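Local atomic coordinates of spermidine N(1)-acetyltransferase (PDB entry 3K9U), a protein that transfers an acetyl group from acetyl-CoA to polyamines and related diamines, helping to protect the cell against polyamine toxicity. Residues E11-L16 / E48-E53; G76-K81 / A87-L92; V133-Y138 / F143-T148. All blocks are in the same frame, centred on the assembly; numbering follows the deposited sequence.

Interaction 1: residues E11-L16 / E48-E53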
loop_
_atom_site.group_PDB
_atom_site.type_symbol
_atom_site.label_atom_id
_atom_site.label_comp_id
_atom_site.label_asym_id
_atom_site.label_seq_id
_atom_site.Cartn_x
_atom_site.Cartn_y
_atom_site.Cartn_z
ATOM N N GLU A 11 22.251 8.187 13.610
ATOM C CA GLU A 11 22.531 7.382 12.407
ATOM C C GLU A 11 21.265 7.088 11.587
ATOM O O GLU A 11 21.358 6.737 10.420
ATOM C CB GLU A 11 23.260 6.075 12.742
ATOM C CG GLU A 11 22.843 5.446 14.045
ATOM C CD GLU A 11 23.178 3.974 14.149
ATOM O OE1 GLU A 11 24.285 3.554 13.721
ATOM O OE2 GLU A 11 22.319 3.238 14.689
ATOM N N ASP A 12 20.090 7.265 12.185
ATOM C CA ASP A 12 18.840 7.085 11.461
ATOM C C ASP A 12 18.448 8.316 10.640
ATOM O O ASP A 12 17.428 8.300 9.969
ATOM C CB ASP A 12 17.710 6.710 12.431
ATOM C CG ASP A 12 17.992 5.418 13.179
ATOM O OD1 ASP A 12 18.368 4.416 12.525
ATOM O OD2 ASP A 12 17.852 5.396 14.423
ATOM N N LEU A 13 19.255 9.365 10.660
ATOM C CA LEU A 13 18.813 10.659 10.140
ATOM C C LEU A 13 18.414 10.668 8.663
ATOM O O LEU A 13 17.319 11.142 8.296
ATOM C CB LEU A 13 19.899 11.721 10.368
ATOM C CG LEU A 13 19.575 13.101 9.794
ATOM C CD1 LEU A 13 18.514 13.782 10.633
ATOM C CD2 LEU A 13 20.839 13.912 9.735
ATOM N N GLU A 14 19.301 10.178 7.813
ATOM C CA GLU A 14 19.095 10.295 6.375
ATOM C C GLU A 14 17.923 9.411 5.921
ATOM O O GLU A 14 17.141 9.804 5.049
ATOM C CB GLU A 14 20.386 9.958 5.605
ATOM C CG GLU A 14 21.604 10.934 5.905
ATOM C CD GLU A 14 22.326 10.681 7.260
ATOM O OE1 GLU A 14 21.887 9.814 8.059
ATOM O OE2 GLU A 14 23.344 11.362 7.529
ATOM N N THR A 15 17.794 8.226 6.515
ATOM C CA THR A 15 16.739 7.305 6.108
ATOM C C THR A 15 15.387 7.834 6.630
ATOM O O THR A 15 14.360 7.756 5.940
ATOM C CB THR A 15 17.059 5.830 6.503
ATOM O OG1 THR A 15 17.192 5.722 7.917
ATOM C CG2 THR A 15 18.378 5.359 5.881
ATOM N N LEU A 16 15.406 8.456 7.805
ATOM C CA LEU A 16 14.199 9.104 8.351
ATOM C C LEU A 16 13.618 10.192 7.415
ATOM O O LEU A 16 12.396 10.230 7.166
ATOM C CB LEU A 16 14.480 9.646 9.744
ATOM C CG LEU A 16 13.288 10.176 10.564
ATOM C CD1 LEU A 16 12.379 9.073 11.007
ATOM C CD2 LEU A 16 13.815 10.899 11.785
ATOM N N GLU A 48 19.215 19.556 10.000
ATOM C CA GLU A 48 19.558 20.212 11.250
ATOM C C GLU A 48 18.392 20.107 12.238
ATOM O O GLU A 48 18.580 19.759 13.403
ATOM C CB GLU A 48 19.945 21.666 11.026
ATOM C CG GLU A 48 21.283 21.854 10.374
ATOM C CD GLU A 48 21.324 21.327 8.949
ATOM O OE1 GLU A 48 20.293 21.410 8.255
ATOM O OE2 GLU A 48 22.383 20.825 8.533
ATOM N N LYS A 49 17.189 20.367 11.749
ATOM C CA LYS A 49 16.006 20.370 12.581
ATOM C C LYS A 49 15.732 18.981 13.139
ATOM O O LYS A 49 15.496 18.850 14.350
ATOM C CB LYS A 49 14.799 20.888 11.805
ATOM C CG LYS A 49 13.529 21.095 12.662
ATOM C CD LYS A 49 12.480 21.995 11.915
ATOM C CE LYS A 49 11.829 23.031 12.869
ATOM N NZ LYS A 49 12.795 24.028 13.532
ATOM N N LEU A 50 15.772 17.946 12.285
ATOM C CA LEU A 50 15.571 16.562 12.777
ATOM C C LEU A 50 16.645 16.092 13.780
ATOM O O LEU A 50 16.333 15.427 14.765
ATOM C CB LEU A 50 15.542 15.542 11.634
ATOM C CG LEU A 50 14.260 15.444 10.839
ATOM C CD1 LEU A 50 14.469 14.387 9.746
ATOM C CD2 LEU A 50 13.029 15.140 11.783
ATOM N N LEU A 51 17.905 16.395 13.492
ATOM C CA LEU A 51 18.992 16.067 14.400
ATOM C C LEU A 51 18.715 16.574 15.829
ATOM O O LEU A 51 18.857 15.837 16.816
ATOM C CB LEU A 51 20.296 16.688 13.892
ATOM C CG LEU A 51 21.164 15.833 12.986
ATOM C CD1 LEU A 51 22.405 16.643 12.444
ATOM C CD2 LEU A 51 21.597 14.563 13.761
ATOM N N ASN A 52 18.335 17.846 15.919
ATOM C CA ASN A 52 18.014 18.465 17.197
ATOM C C ASN A 52 16.875 17.713 17.862
ATOM O O ASN A 52 16.938 17.451 19.070
ATOM C CB ASN A 52 17.663 19.947 17.018
ATOM C CG ASN A 52 17.464 20.678 18.336
ATOM O OD1 ASN A 52 18.318 20.638 19.236
ATOM N ND2 ASN A 52 16.346 21.390 18.445
ATOM N N GLU A 53 15.861 17.328 17.077
ATOM C CA GLU A 53 14.710 16.600 17.646
ATOM C C GLU A 53 15.097 15.215 18.129
ATOM O O GLU A 53 14.667 14.786 19.193
ATOM C CB GLU A 53 13.560 16.479 16.651
ATOM C CG GLU A 53 12.810 17.803 16.399
ATOM C CD GLU A 53 11.960 17.746 15.110
ATOM O OE1 GLU A 53 12.141 16.810 14.313
ATOM O OE2 GLU A 53 11.126 18.629 14.884
#
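L13 and L16 meet L50 and L51 purely through branched aliphatic groups, so no ring face, amide edge or carboxylate plane takes part between the two segments. L13 meets both L50 and L51, with CG anti to the backbone N (chi1 177°), which carries its two methyls forward as a fork. One prong, CD1 of L13, rests against CB of L50 at 3.6 Å, close to the root of that side chain, and comes within 4.2 Å of CD1 of L50. The other, CD2 of L13, lies 3.8 Å from CG of L51, whose side chain runs at about a right angle to it. One turn further along, CD2 of L16 touches CD1 of L50 more loosely, at 4.1 Å. The contact joins the first turns of helices 13-27 and 47-59 in the GNAT (GCN5-related N-acetyltransferase) fold. L16 turns part of its surface to L74 and F77 of strand 73-83, while L50 also packs on Y45 and L51 on I10. An alanine in place of L13 would remove CG and both methyls and would probably open a gap between the helices, costing CB of L50 and CG of L51 their contacts with L13. N of L16 bonds to the carbonyl O of D12 at 3.0 Å, which places L16 in the first turn of its helix.

Interaction 2: residues G76-K81 / A87-L92. With ACO (acetyl coenzyme *a), chain G.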
loop_
_atom_site.group_PDB
_atom_site.type_symbol
_atom_site.label_atom_id
_atom_site.label_comp_id
_atom_site.label_asym_id
_atom_site.label_seq_id
_atom_site.Cartn_x
_atom_site.Cartn_y
_atom_site.Cartn_z
ATOM N N GLY A 76 9.541 3.419 9.117
ATOM C CA GLY A 76 8.446 4.182 9.725
ATOM C C GLY A 76 8.876 4.737 11.065
ATOM O O GLY A 76 9.925 4.335 11.603
ATOM N N PHE A 77 8.096 5.659 11.612
ATOM C CA PHE A 77 8.405 6.200 12.930
ATOM C C PHE A 77 7.192 6.795 13.599
ATOM O O PHE A 77 6.211 7.034 12.956
ATOM C CB PHE A 77 9.479 7.285 12.805
ATOM C CG PHE A 77 9.065 8.449 11.928
ATOM C CD1 PHE A 77 9.270 8.412 10.544
ATOM C CD2 PHE A 77 8.446 9.551 12.463
ATOM C CE1 PHE A 77 8.876 9.476 9.724
ATOM C CE2 PHE A 77 8.052 10.615 11.648
ATOM C CZ PHE A 77 8.276 10.574 10.271
ATOM N N ILE A 78 7.301 7.075 14.891
ATOM C CA ILE A 78 6.228 7.674 15.643
ATOM C C ILE A 78 6.825 8.678 16.614
ATOM O O ILE A 78 7.920 8.462 17.127
ATOM C CB ILE A 78 5.399 6.598 16.389
ATOM C CG1 ILE A 78 4.069 7.189 16.866
ATOM C CG2 ILE A 78 6.214 5.984 17.537
ATOM C CD1 ILE A 78 3.119 6.196 17.626
ATOM N N GLU A 79 6.126 9.792 16.829
ATOM C CA GLU A 79 6.543 10.817 17.770
ATOM C C GLU A 79 5.374 11.161 18.686
ATOM O O GLU A 79 4.297 11.474 18.212
ATOM C CB GLU A 79 7.027 12.089 17.043
ATOM C CG GLU A 79 7.606 13.191 18.026
ATOM C CD GLU A 79 8.138 14.459 17.334
ATOM O OE1 GLU A 79 7.376 15.136 16.589
ATOM O OE2 GLU A 79 9.333 14.789 17.543
ATOM N N LEU A 80 5.596 11.104 19.990
ATOM C CA LEU A 80 4.613 11.593 20.962
ATOM C C LEU A 80 5.237 12.452 22.048
ATOM O O LEU A 80 6.340 12.164 22.479
ATOM C CB LEU A 80 3.894 10.437 21.652
ATOM C CG LEU A 80 3.379 9.304 20.793
ATOM C CD1 LEU A 80 4.417 8.216 20.764
ATOM C CD2 LEU A 80 2.065 8.816 21.398
ATOM N N LYS A 81 4.520 13.486 22.486
ATOM C CA LYS A 81 4.927 14.328 23.611
ATOM C C LYS A 81 3.982 14.146 24.796
ATOM O O LYS A 81 2.745 14.113 24.644
ATOM C CB LYS A 81 4.928 15.816 23.241
ATOM C CG LYS A 81 6.329 16.481 23.069
ATOM C CD LYS A 81 6.697 16.763 21.581
ATOM C CE LYS A 81 8.171 17.157 21.385
ATOM N NZ LYS A 81 8.404 18.214 20.316
ATOM N N ALA A 87 -0.825 12.761 26.759
ATOM C CA ALA A 87 -0.003 12.490 25.583
ATOM C C ALA A 87 -0.535 13.210 24.339
ATOM O O ALA A 87 -1.744 13.327 24.139
ATOM C CB ALA A 87 0.070 10.994 25.325
ATOM N N GLU A 88 0.363 13.685 23.494
ATOM C CA GLU A 88 -0.039 14.106 22.162
ATOM C C GLU A 88 0.727 13.250 21.145
ATOM O O GLU A 88 1.959 13.114 21.219
ATOM C CB GLU A 88 0.155 15.604 21.911
ATOM C CG GLU A 88 -0.216 15.918 20.445
ATOM C CD GLU A 88 -0.578 17.360 20.106
ATOM O OE1 GLU A 88 -0.264 18.292 20.852
ATOM O OE2 GLU A 88 -1.175 17.542 19.029
ATOM N N LEU A 89 -0.025 12.618 20.251
ATOM C CA LEU A 89 0.552 11.846 19.168
ATOM C C LEU A 89 0.787 12.825 18.025
ATOM O O LEU A 89 -0.155 13.302 17.391
ATOM C CB LEU A 89 -0.388 10.707 18.753
ATOM C CG LEU A 89 0.238 9.570 17.921
ATOM C CD1 LEU A 89 -0.752 8.382 17.750
ATOM C CD2 LEU A 89 0.701 10.075 16.553
ATOM N N LEU A 90 2.037 13.185 17.800
ATOM C CA LEU A 90 2.339 14.267 16.867
ATOM C C LEU A 90 2.518 13.760 15.471
ATOM O O LEU A 90 2.220 14.463 14.539
ATOM C CB LEU A 90 3.615 15.018 17.259
ATOM C CG LEU A 90 3.595 15.732 18.607
ATOM C CD1 LEU A 90 5.045 16.124 18.978
ATOM C CD2 LEU A 90 2.651 16.956 18.597
ATOM N N ARG A 91 3.013 12.538 15.335
ATOM C CA ARG A 91 3.603 12.076 14.078
ATOM C C ARG A 91 3.591 10.543 13.982
ATOM O O ARG A 91 4.074 9.869 14.891
ATOM C CB ARG A 91 5.058 12.572 14.064
ATOM C CG ARG A 91 5.485 13.273 12.832
ATOM C CD ARG A 91 6.201 14.593 13.068
ATOM N NE ARG A 91 7.378 14.628 13.952
ATOM C CZ ARG A 91 8.630 14.966 13.598
ATOM N NH1 ARG A 91 9.571 15.056 14.534
ATOM N NH2 ARG A 91 8.985 15.191 12.327
ATOM N N LEU A 92 3.079 10.006 12.876
ATOM C CA LEU A 92 3.152 8.569 12.608
ATOM C C LEU A 92 3.072 8.306 11.129
ATOM O O LEU A 92 2.015 8.479 10.519
ATOM C CB LEU A 92 2.011 7.828 13.316
ATOM C CG LEU A 92 1.834 6.335 13.101
ATOM C CD1 LEU A 92 3.093 5.644 13.436
ATOM C CD2 LEU A 92 0.695 5.807 13.966
HETATM N N1A ACO G . -4.730 1.955 2.098
HETATM C C2A ACO G . -5.895 2.262 2.718
HETATM N N3A ACO G . -6.060 2.141 4.048
HETATM C C4A ACO G . -5.054 1.743 4.847
HETATM C C5A ACO G . -3.782 1.411 4.211
HETATM C C6A ACO G . -3.658 1.553 2.751
HETATM N N6A ACO G . -2.510 1.254 2.093
HETATM N N7A ACO G . -2.962 1.040 5.177
HETATM C C8A ACO G . -3.645 1.111 6.331
HETATM N N9A ACO G . -4.897 1.555 6.153
HETATM C C1B ACO G . -5.897 1.709 7.258
HETATM C C2B ACO G . -7.207 0.948 7.043
HETATM O O2B ACO G . -8.306 1.562 7.767
HETATM C C3B ACO G . -6.939 -0.413 7.616
HETATM O O3B ACO G . -8.157 -1.072 8.011
HETATM P P3B ACO G . -8.825 -2.097 6.928
HETATM O O7A ACO G . -7.976 -3.295 7.067
HETATM O O8A ACO G . -8.695 -1.375 5.593
HETATM O O9A ACO G . -10.239 -2.181 7.479
HETATM C C4B ACO G . -5.946 -0.144 8.731
HETATM O O4B ACO G . -5.379 1.148 8.467
HETATM C C5B ACO G . -4.836 -1.169 8.818
HETATM O O5B ACO G . -4.194 -1.146 10.102
HETATM P P1A ACO G . -2.594 -1.274 10.235
HETATM O O1A ACO G . -2.074 -2.368 9.313
HETATM O O2A ACO G . -2.216 -1.325 11.691
HETATM O O3A ACO G . -2.182 0.176 9.628
HETATM P P2A ACO G . -0.660 0.563 9.208
HETATM O O4A ACO G . -0.694 0.833 7.722
HETATM O O5A ACO G . 0.337 -0.420 9.809
HETATM O O6A ACO G . -0.451 1.946 9.962
HETATM C CBP ACO G . -0.718 4.223 9.300
HETATM C CCP ACO G . -1.406 2.997 9.872
HETATM C CDP ACO G . -1.693 5.383 9.268
HETATM C CEP ACO G . 0.425 4.572 10.250
HETATM C CAP ACO G . -0.153 3.927 7.891
HETATM O OAP ACO G . -1.167 3.442 7.001
HETATM C C9P ACO G . 0.519 5.110 7.251
HETATM O O9P ACO G . 1.668 5.380 7.548
HETATM N N8P ACO G . -0.204 5.812 6.411
HETATM C C7P ACO G . 0.248 7.023 5.764
HETATM C C6P ACO G . 0.621 8.155 6.708
HETATM C C5P ACO G . -0.485 8.604 7.639
HETATM O O5P ACO G . -1.638 8.756 7.263
HETATM N N4P ACO G . -0.115 8.877 8.893
HETATM C C3P ACO G . -1.043 9.442 9.870
HETATM C C2P ACO G . -0.956 10.961 9.847
HETATM S S1P ACO G . -1.836 11.708 11.186
HETATM C C ACO G . -0.652 11.948 12.372
HETATM O O ACO G . 0.515 11.711 12.088
HETATM C CH3 ACO G . -1.019 12.480 13.745
#
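R91 and E79 form the polar centre of an antiparallel beta hairpin, strands 73-83 and 86-94, interrupted by a classic beta bulge in which L90 and R91 both face E79. CB of R91 lies 3.6 Å from CB of E79. The chain then rises past the F77 ring, where CG of R91 meets CE2 at the ring edge, and CD of R91 passes 3.8 Å from OE1 of E79. Bends at chi2 and chi3 swing the guanidinium back over the glutamate, whose extended chain lifts its carboxylate to meet it. NE of R91 binds OE1 of E79 at 2.7 Å and NH1 of R91 binds OE2 of E79 at 3.0 Å, a side-on, two-nitrogen salt bridge. The planes are inclined by 47°, and both carboxylate oxygens are met from above their own plane. NH1 also pairs with E53 and NH2 with the hydroxyl of Y45, so the guanidinium is held from several sides.

The bulge brings two amides to one carbonyl: O of E79 takes N of L90 at 2.9 Å and, weakly, N of R91. Beyond it the regular pairing resumes between K81 and E88. I78, L80, L89 and L92 lie on the other face of the hairpin, where I78 and L80 pack on helix 103-118; there CB of I78 touches CD1 of L92 at 3.9 Å. The strand carrying the bulge holds acetyl-CoA as in other GNAT enzymes. N of L92 weakly reaches the acetyl O, and N4P of the pantetheine arm donates to O of L92 at 2.7 Å.

Interaction 3: residues V133-Y138 / F143-T148. With ACO (acetyl coenzyme *a), chain G.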
loop_
_atom_site.group_PDB
_atom_site.type_symbol
_atom_site.label_atom_id
_atom_site.label_comp_id
_atom_site.label_asym_id
_atom_site.label_seq_id
_atom_site.Cartn_x
_atom_site.Cartn_y
_atom_site.Cartn_z
ATOM N N VAL A 133 -6.925 7.214 5.199
ATOM C CA VAL A 133 -5.990 6.148 5.631
ATOM C C VAL A 133 -5.630 6.274 7.122
ATOM O O VAL A 133 -5.841 5.372 7.912
ATOM C CB VAL A 133 -4.667 6.186 4.760
ATOM C CG1 VAL A 133 -3.642 5.181 5.273
ATOM C CG2 VAL A 133 -4.982 5.942 3.211
ATOM N N GLY A 134 -5.079 7.416 7.488
ATOM C CA GLY A 134 -4.821 7.741 8.887
ATOM C C GLY A 134 -6.061 7.783 9.763
ATOM O O GLY A 134 -6.063 7.231 10.847
ATOM N N PHE A 135 -7.121 8.442 9.297
ATOM C CA PHE A 135 -8.306 8.684 10.144
ATOM C C PHE A 135 -8.960 7.368 10.525
ATOM O O PHE A 135 -9.332 7.172 11.695
ATOM C CB PHE A 135 -9.322 9.584 9.470
ATOM C CG PHE A 135 -10.572 9.811 10.278
ATOM C CD1 PHE A 135 -11.783 9.342 9.849
ATOM C CD2 PHE A 135 -10.529 10.504 11.451
ATOM C CE1 PHE A 135 -12.957 9.553 10.611
ATOM C CE2 PHE A 135 -11.675 10.727 12.202
ATOM C CZ PHE A 135 -12.896 10.250 11.772
ATOM N N SER A 136 -9.054 6.465 9.542
ATOM C CA SER A 136 -9.688 5.152 9.754
ATOM C C SER A 136 -8.784 4.254 10.580
ATOM O O SER A 136 -9.256 3.482 11.362
ATOM C CB SER A 136 -10.079 4.504 8.425
ATOM O OG SER A 136 -8.955 4.247 7.617
ATOM N N PHE A 137 -7.465 4.400 10.441
ATOM C CA PHE A 137 -6.556 3.642 11.289
ATOM C C PHE A 137 -6.753 3.980 12.773
ATOM O O PHE A 137 -6.767 3.089 13.621
ATOM C CB PHE A 137 -5.102 3.862 10.878
ATOM C CG PHE A 137 -4.099 3.427 11.933
ATOM C CD1 PHE A 137 -3.550 4.368 12.815
ATOM C CD2 PHE A 137 -3.716 2.085 12.044
ATOM C CE1 PHE A 137 -2.622 3.988 13.797
ATOM C CE2 PHE A 137 -2.764 1.680 13.010
ATOM C CZ PHE A 137 -2.218 2.641 13.902
ATOM N N TYR A 138 -6.925 5.256 13.072
ATOM C CA TYR A 138 -7.121 5.691 14.456
ATOM C C TYR A 138 -8.451 5.280 15.038
ATOM O O TYR A 138 -8.495 4.884 16.209
ATOM C CB TYR A 138 -6.981 7.197 14.578
ATOM C CG TYR A 138 -5.587 7.673 14.323
ATOM C CD1 TYR A 138 -4.498 7.126 15.005
ATOM C CD2 TYR A 138 -5.343 8.688 13.404
ATOM C CE1 TYR A 138 -3.220 7.572 14.746
ATOM C CE2 TYR A 138 -4.079 9.121 13.137
ATOM C CZ TYR A 138 -3.030 8.584 13.807
ATOM O OH TYR A 138 -1.783 9.078 13.536
ATOM N N PHE A 143 -9.508 5.498 18.949
ATOM C CA PHE A 143 -9.617 6.960 18.988
ATOM C C PHE A 143 -11.007 7.392 18.526
ATOM O O PHE A 143 -11.572 6.799 17.584
ATOM C CB PHE A 143 -8.542 7.642 18.132
ATOM C CG PHE A 143 -7.165 7.617 18.751
ATOM C CD1 PHE A 143 -6.336 6.503 18.592
ATOM C CD2 PHE A 143 -6.682 8.713 19.483
ATOM C CE1 PHE A 143 -5.057 6.471 19.161
ATOM C CE2 PHE A 143 -5.397 8.688 20.036
ATOM C CZ PHE A 143 -4.598 7.558 19.887
ATOM N N LYS A 144 -11.516 8.432 19.189
ATOM C CA LYS A 144 -12.822 9.049 18.912
ATOM C C LYS A 144 -12.647 10.509 18.543
ATOM O O LYS A 144 -11.741 11.161 19.074
ATOM C CB LYS A 144 -13.682 8.995 20.133
ATOM C CG LYS A 144 -13.744 7.649 20.777
ATOM C CD LYS A 144 -14.486 6.663 19.907
ATOM C CE LYS A 144 -14.845 5.427 20.731
ATOM N NZ LYS A 144 -15.478 5.824 22.046
ATOM N N VAL A 145 -13.485 11.013 17.643
ATOM C CA VAL A 145 -13.431 12.420 17.256
ATOM C C VAL A 145 -14.164 13.260 18.304
ATOM O O VAL A 145 -15.291 12.964 18.691
ATOM C CB VAL A 145 -14.039 12.692 15.846
ATOM C CG1 VAL A 145 -14.223 14.207 15.604
ATOM C CG2 VAL A 145 -13.151 12.125 14.765
ATOM N N GLU A 146 -13.497 14.302 18.774
ATOM C CA GLU A 146 -14.064 15.179 19.793
ATOM C C GLU A 146 -14.320 16.558 19.266
ATOM O O GLU A 146 -15.103 17.278 19.849
ATOM C CB GLU A 146 -13.104 15.296 20.986
ATOM C CG GLU A 146 -12.859 13.982 21.720
ATOM C CD GLU A 146 -14.083 13.467 22.457
ATOM O OE1 GLU A 146 -14.973 14.287 22.808
ATOM O OE2 GLU A 146 -14.146 12.231 22.686
ATOM N N ASP A 147 -13.627 16.951 18.200
ATOM C CA ASP A 147 -13.659 18.328 17.729
ATOM C C ASP A 147 -13.001 18.451 16.347
ATOM O O ASP A 147 -12.369 17.518 15.853
ATOM C CB ASP A 147 -12.928 19.226 18.748
ATOM C CG ASP A 147 -13.403 20.681 18.724
ATOM O OD1 ASP A 147 -14.446 20.998 18.103
ATOM O OD2 ASP A 147 -12.720 21.514 19.351
ATOM N N THR A 148 -13.181 19.611 15.732
ATOM C CA THR A 148 -12.518 19.953 14.493
ATOM C C THR A 148 -11.699 21.228 14.747
ATOM O O THR A 148 -12.029 22.021 15.627
ATOM C CB THR A 148 -13.537 20.140 13.329
ATOM O OG1 THR A 148 -14.249 21.365 13.492
ATOM C CG2 THR A 148 -14.547 18.991 13.278
HETATM N N1A ACO G . -4.730 1.955 2.098
HETATM C C2A ACO G . -5.895 2.262 2.718
HETATM N N3A ACO G . -6.060 2.141 4.048
HETATM C C4A ACO G . -5.054 1.743 4.847
HETATM C C5A ACO G . -3.782 1.411 4.211
HETATM C C6A ACO G . -3.658 1.553 2.751
HETATM N N6A ACO G . -2.510 1.254 2.093
HETATM N N7A ACO G . -2.962 1.040 5.177
HETATM C C8A ACO G . -3.645 1.111 6.331
HETATM N N9A ACO G . -4.897 1.555 6.153
HETATM C C1B ACO G . -5.897 1.709 7.258
HETATM C C2B ACO G . -7.207 0.948 7.043
HETATM O O2B ACO G . -8.306 1.562 7.767
HETATM C C3B ACO G . -6.939 -0.413 7.616
HETATM O O3B ACO G . -8.157 -1.072 8.011
HETATM P P3B ACO G . -8.825 -2.097 6.928
HETATM O O7A ACO G . -7.976 -3.295 7.067
HETATM O O8A ACO G . -8.695 -1.375 5.593
HETATM O O9A ACO G . -10.239 -2.181 7.479
HETATM C C4B ACO G . -5.946 -0.144 8.731
HETATM O O4B ACO G . -5.379 1.148 8.467
HETATM C C5B ACO G . -4.836 -1.169 8.818
HETATM O O5B ACO G . -4.194 -1.146 10.102
HETATM P P1A ACO G . -2.594 -1.274 10.235
HETATM O O1A ACO G . -2.074 -2.368 9.313
HETATM O O2A ACO G . -2.216 -1.325 11.691
HETATM O O3A ACO G . -2.182 0.176 9.628
HETATM P P2A ACO G . -0.660 0.563 9.208
HETATM O O4A ACO G . -0.694 0.833 7.722
HETATM O O5A ACO G . 0.337 -0.420 9.809
HETATM O O6A ACO G . -0.451 1.946 9.962
HETATM C CBP ACO G . -0.718 4.223 9.300
HETATM C CCP ACO G . -1.406 2.997 9.872
HETATM C CDP ACO G . -1.693 5.383 9.268
HETATM C CEP ACO G . 0.425 4.572 10.250
HETATM C CAP ACO G . -0.153 3.927 7.891
HETATM O OAP ACO G . -1.167 3.442 7.001
HETATM C C9P ACO G . 0.519 5.110 7.251
HETATM O O9P ACO G . 1.668 5.380 7.548
HETATM N N8P ACO G . -0.204 5.812 6.411
HETATM C C7P ACO G . 0.248 7.023 5.764
HETATM C C6P ACO G . 0.621 8.155 6.708
HETATM C C5P ACO G . -0.485 8.604 7.639
HETATM O O5P ACO G . -1.638 8.756 7.263
HETATM N N4P ACO G . -0.115 8.877 8.893
HETATM C C3P ACO G . -1.043 9.442 9.870
HETATM C C2P ACO G . -0.956 10.961 9.847
HETATM S S1P ACO G . -1.836 11.708 11.186
HETATM C C ACO G . -0.652 11.948 12.372
HETATM O O ACO G . 0.515 11.711 12.088
HETATM C CH3 ACO G . -1.019 12.480 13.745
#
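The acetyl-CoA pocket of this GNAT enzyme is walled by helix 132-139, and its last turn, where Y138 meets F143, carries the tyrosine that by similarity is the proton donor. The chain folds back after the helix to enter strand 144-149, and N of F143 donates to the carbonyl O of Y138 at 3.0 Å, with an N-H...O angle of 155°. That same oxygen lies at the edge of the F143 ring. The two aromatic rings form a T-shaped pair: the edge of Y138 points at the face of F143, with ring centroids 5.5 Å apart and planes at 68°. At their roots, CB of Y138 and CB of F143 are 3.9 Å apart. F143 also packs on strands 122-128 and 152-158, so it bridges the helix end and the sheet. Farther out, CG2 of V145 abuts the edge of the F135 ring at CE2, a close 3.3 Å, the side chains crossing at about a right angle.

S136, F137 and Y138 also line the cofactor site. OG of S136 accepts a hydrogen bond from the ribose O2B at 2.8 Å and is itself bonded to the carbonyl of S132. F137 lays one ring face over the pantetheine carbon CCP, with CD2 of F137 3.3 Å from it. Y138 turns its ring edge to the thioester sulfur, consistent with protonation of the leaving CoA thiolate; its OH lies 3.5 Å from S1P.

Overall arrangement
From the N terminus the three contacts follow in series, none nesting in or crossing another. Interaction 1 closes a largely helical excursion that includes helix 34-44, interaction 2 the tight turn between two central strands, and interaction 3 the short loop leading from the last helix to an outer strand. Interaction 1 is tied to interaction 2 by a salt bridge and by apolar packing, which fasten the helices to the sheet. Interactions 2 and 3 meet where L92 touches F137 and Y138 and where L89 touches Y138, and acetyl-CoA contacts both. Interactions 1 and 3 lie on opposite sides of the chain's centre, their nearest atoms about 14 Å apart.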